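Local coordinates for protein luciferase-like enzymeAMP-CoA-ligase (Zophobas atratus, PDB 4W8O) that is probably an ATP-dependent acyl-CoA ligase of the adenylate-forming (ANL) superfamily, related to beetle luciferases but from a nonluminescent mealworm, at residues 180-185 and 192-197. Numbering follows the deposited sequence.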
loop_
_atom_site.group_PDB
_atom_site.type_symbol
_atom_site.label_atom_id
_atom_site.label_comp_id
_atom_site.label_asym_id
_atom_site.label_seq_id
_atom_site.Cartn_x
_atom_site.Cartn_y
_atom_site.Cartn_z
ATOM N N ALA A 180 12.294 1.087 -6.703
ATOM C CA ALA A 180 11.588 2.338 -6.452
ATOM C C ALA A 180 11.064 2.427 -5.019
ATOM O O ALA A 180 11.183 3.470 -4.382
ATOM C CB ALA A 180 10.433 2.483 -7.432
ATOM N N VAL A 181 10.490 1.330 -4.527
ATOM C CA VAL A 181 9.845 1.268 -3.213
ATOM C C VAL A 181 10.263 -0.028 -2.510
ATOM O O VAL A 181 10.388 -1.077 -3.168
ATOM C CB VAL A 181 8.300 1.258 -3.339
ATOM C CG1 VAL A 181 7.638 1.301 -1.975
ATOM C CG2 VAL A 181 7.801 2.417 -4.186
ATOM N N MET A 182 10.448 0.037 -1.187
ATOM C CA MET A 182 10.751 -1.149 -0.380
ATOM C C MET A 182 9.723 -1.372 0.736
ATOM O O MET A 182 9.118 -0.424 1.227
ATOM C CB MET A 182 12.165 -1.079 0.212
ATOM C CG MET A 182 13.276 -1.166 -0.825
ATOM S SD MET A 182 14.956 -1.245 -0.171
ATOM C CE MET A 182 15.124 0.402 0.492
ATOM N N PHE A 183 9.513 -2.643 1.081
ATOM C CA PHE A 183 8.716 -3.055 2.237
ATOM C C PHE A 183 9.523 -4.112 2.992
ATOM O O PHE A 183 10.649 -4.446 2.601
ATOM C CB PHE A 183 7.347 -3.604 1.809
ATOM C CG PHE A 183 6.489 -2.595 1.096
ATOM C CD1 PHE A 183 5.716 -1.698 1.805
ATOM C CD2 PHE A 183 6.469 -2.536 -0.295
ATOM C CE1 PHE A 183 4.931 -0.753 1.153
ATOM C CE2 PHE A 183 5.699 -1.592 -0.950
ATOM C CZ PHE A 183 4.923 -0.700 -0.225
ATOM N N PHE A 184 8.974 -4.622 4.084
ATOM C CA PHE A 184 9.696 -5.568 4.917
ATOM C C PHE A 184 8.956 -6.885 5.051
ATOM O O PHE A 184 7.757 -6.903 5.310
ATOM C CB PHE A 184 9.951 -4.948 6.277
ATOM C CG PHE A 184 10.813 -3.726 6.211
ATOM C CD1 PHE A 184 12.170 -3.840 5.973
ATOM C CD2 PHE A 184 10.265 -2.462 6.356
ATOM C CE1 PHE A 184 12.975 -2.715 5.904
ATOM C CE2 PHE A 184 11.062 -1.333 6.284
ATOM C CZ PHE A 184 12.420 -1.459 6.066
ATOM N N SER A 185 9.690 -7.979 4.859
ATOM C CA SER A 185 9.135 -9.312 4.898
ATOM C C SER A 185 8.687 -9.660 6.301
ATOM O O SER A 185 9.130 -9.047 7.267
ATOM C CB SER A 185 10.158 -10.342 4.408
ATOM O OG SER A 185 11.221 -10.503 5.332
ATOM N N PRO A 192 12.953 -9.812 9.602
ATOM C CA PRO A 192 12.558 -9.168 8.356
ATOM C C PRO A 192 13.696 -8.946 7.360
ATOM O O PRO A 192 14.866 -8.849 7.738
ATOM C CB PRO A 192 11.981 -7.831 8.824
ATOM C CG PRO A 192 11.458 -8.128 10.195
ATOM C CD PRO A 192 12.437 -9.085 10.778
ATOM N N LYS A 193 13.322 -8.894 6.084
ATOM C CA LYS A 193 14.222 -8.544 4.996
ATOM C C LYS A 193 13.547 -7.465 4.176
ATOM O O LYS A 193 12.330 -7.294 4.258
ATOM C CB LYS A 193 14.511 -9.766 4.138
ATOM C CG LYS A 193 15.151 -10.907 4.921
ATOM C CD LYS A 193 14.363 -12.198 4.769
ATOM C CE LYS A 193 14.633 -13.172 5.897
ATOM N NZ LYS A 193 16.093 -13.319 6.105
ATOM N N ALA A 194 14.343 -6.726 3.408
ATOM C CA ALA A 194 13.832 -5.598 2.653
ATOM C C ALA A 194 13.366 -6.063 1.276
ATOM O O ALA A 194 14.171 -6.337 0.391
ATOM C CB ALA A 194 14.879 -4.503 2.530
ATOM N N ILE A 195 12.049 -6.164 1.138
ATOM C CA ILE A 195 11.398 -6.461 -0.129
ATOM C C ILE A 195 11.581 -5.288 -1.098
ATOM O O ILE A 195 11.237 -4.150 -0.780
ATOM C CB ILE A 195 9.887 -6.656 0.091
ATOM C CG1 ILE A 195 9.619 -7.902 0.934
ATOM C CG2 ILE A 195 9.158 -6.736 -1.246
ATOM C CD1 ILE A 195 8.265 -7.889 1.621
ATOM N N CYS A 196 12.123 -5.563 -2.274
ATOM C CA CYS A 196 12.328 -4.518 -3.286
ATOM C C CYS A 196 11.303 -4.604 -4.398
ATOM O O CYS A 196 11.185 -5.650 -5.051
ATOM C CB CYS A 196 13.724 -4.644 -3.897
ATOM S SG CYS A 196 15.033 -4.287 -2.709
ATOM N N HIS A 197 10.559 -3.516 -4.611
ATOM C CA HIS A 197 9.780 -3.354 -5.835
ATOM C C HIS A 197 10.461 -2.364 -6.761
ATOM O O HIS A 197 10.947 -1.311 -6.324
ATOM C CB HIS A 197 8.352 -2.908 -5.540
ATOM C CG HIS A 197 7.479 -4.022 -5.072
ATOM N ND1 HIS A 197 7.042 -5.021 -5.914
ATOM C CD2 HIS A 197 7.003 -4.327 -3.844
ATOM C CE1 HIS A 197 6.317 -5.884 -5.228
ATOM N NE2 HIS A 197 6.279 -5.488 -3.970
#
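With OG between its backbone N and carbonyl carbon (chi1 70°), Ser185 reaches across to the N-H of Lys193, while Ile195, its CG1 beside the backbone N (chi1 -66°), sends CD1 to within 3.5 Å of Ser185 N. Ser185 directly follows strand 179-184 and Ile195 lies in strand 194-198 of a beta hairpin, whose connecting loop in this family is the glycine-, serine- and threonine-rich P-loop, usually associated with ATP phosphates. Serine suits the loop end because its short hydroxyl is an acceptor: OG accepts from Lys193 N at 2.8 Å, while Ser185 N donates to Lys193 O. Replacing Ser185 by an alanine would remove OG and is likely to leave Lys193 N without this acceptor, the loop base then held here by the main-chain bond alone.

Farther along, Phe183 and Ile195 form a hydrogen-bonded pair, Phe183 N meeting Ile195 O at 3.0 Å on a lone pair; the return bond is weak. On their face, the side chains of Phe183 and His197 run obliquely to each other, each offering its CD2 edge, 4.0 Å apart. An imidazole fits beside the phenyl because its carbon edge can touch Phe183 while ND1 is hydrogen-bonded to Ser201 OG and NE2 to Ser325 O, which fixes the ring's rotation. The other face is apolar: the unbranched thioether of Met182 bends at chi3, with SD 4.0 Å from Cys196 SG, and Phe184 lies by small Ala194, with helix 106-116 packed against both Met182 and Phe184. At the far end a classic beta bulge sets Ala180 and Val181 opposite His197, whose O accepts from Ala180 N at 2.8 Å and from Val181 N at 3.2 Å.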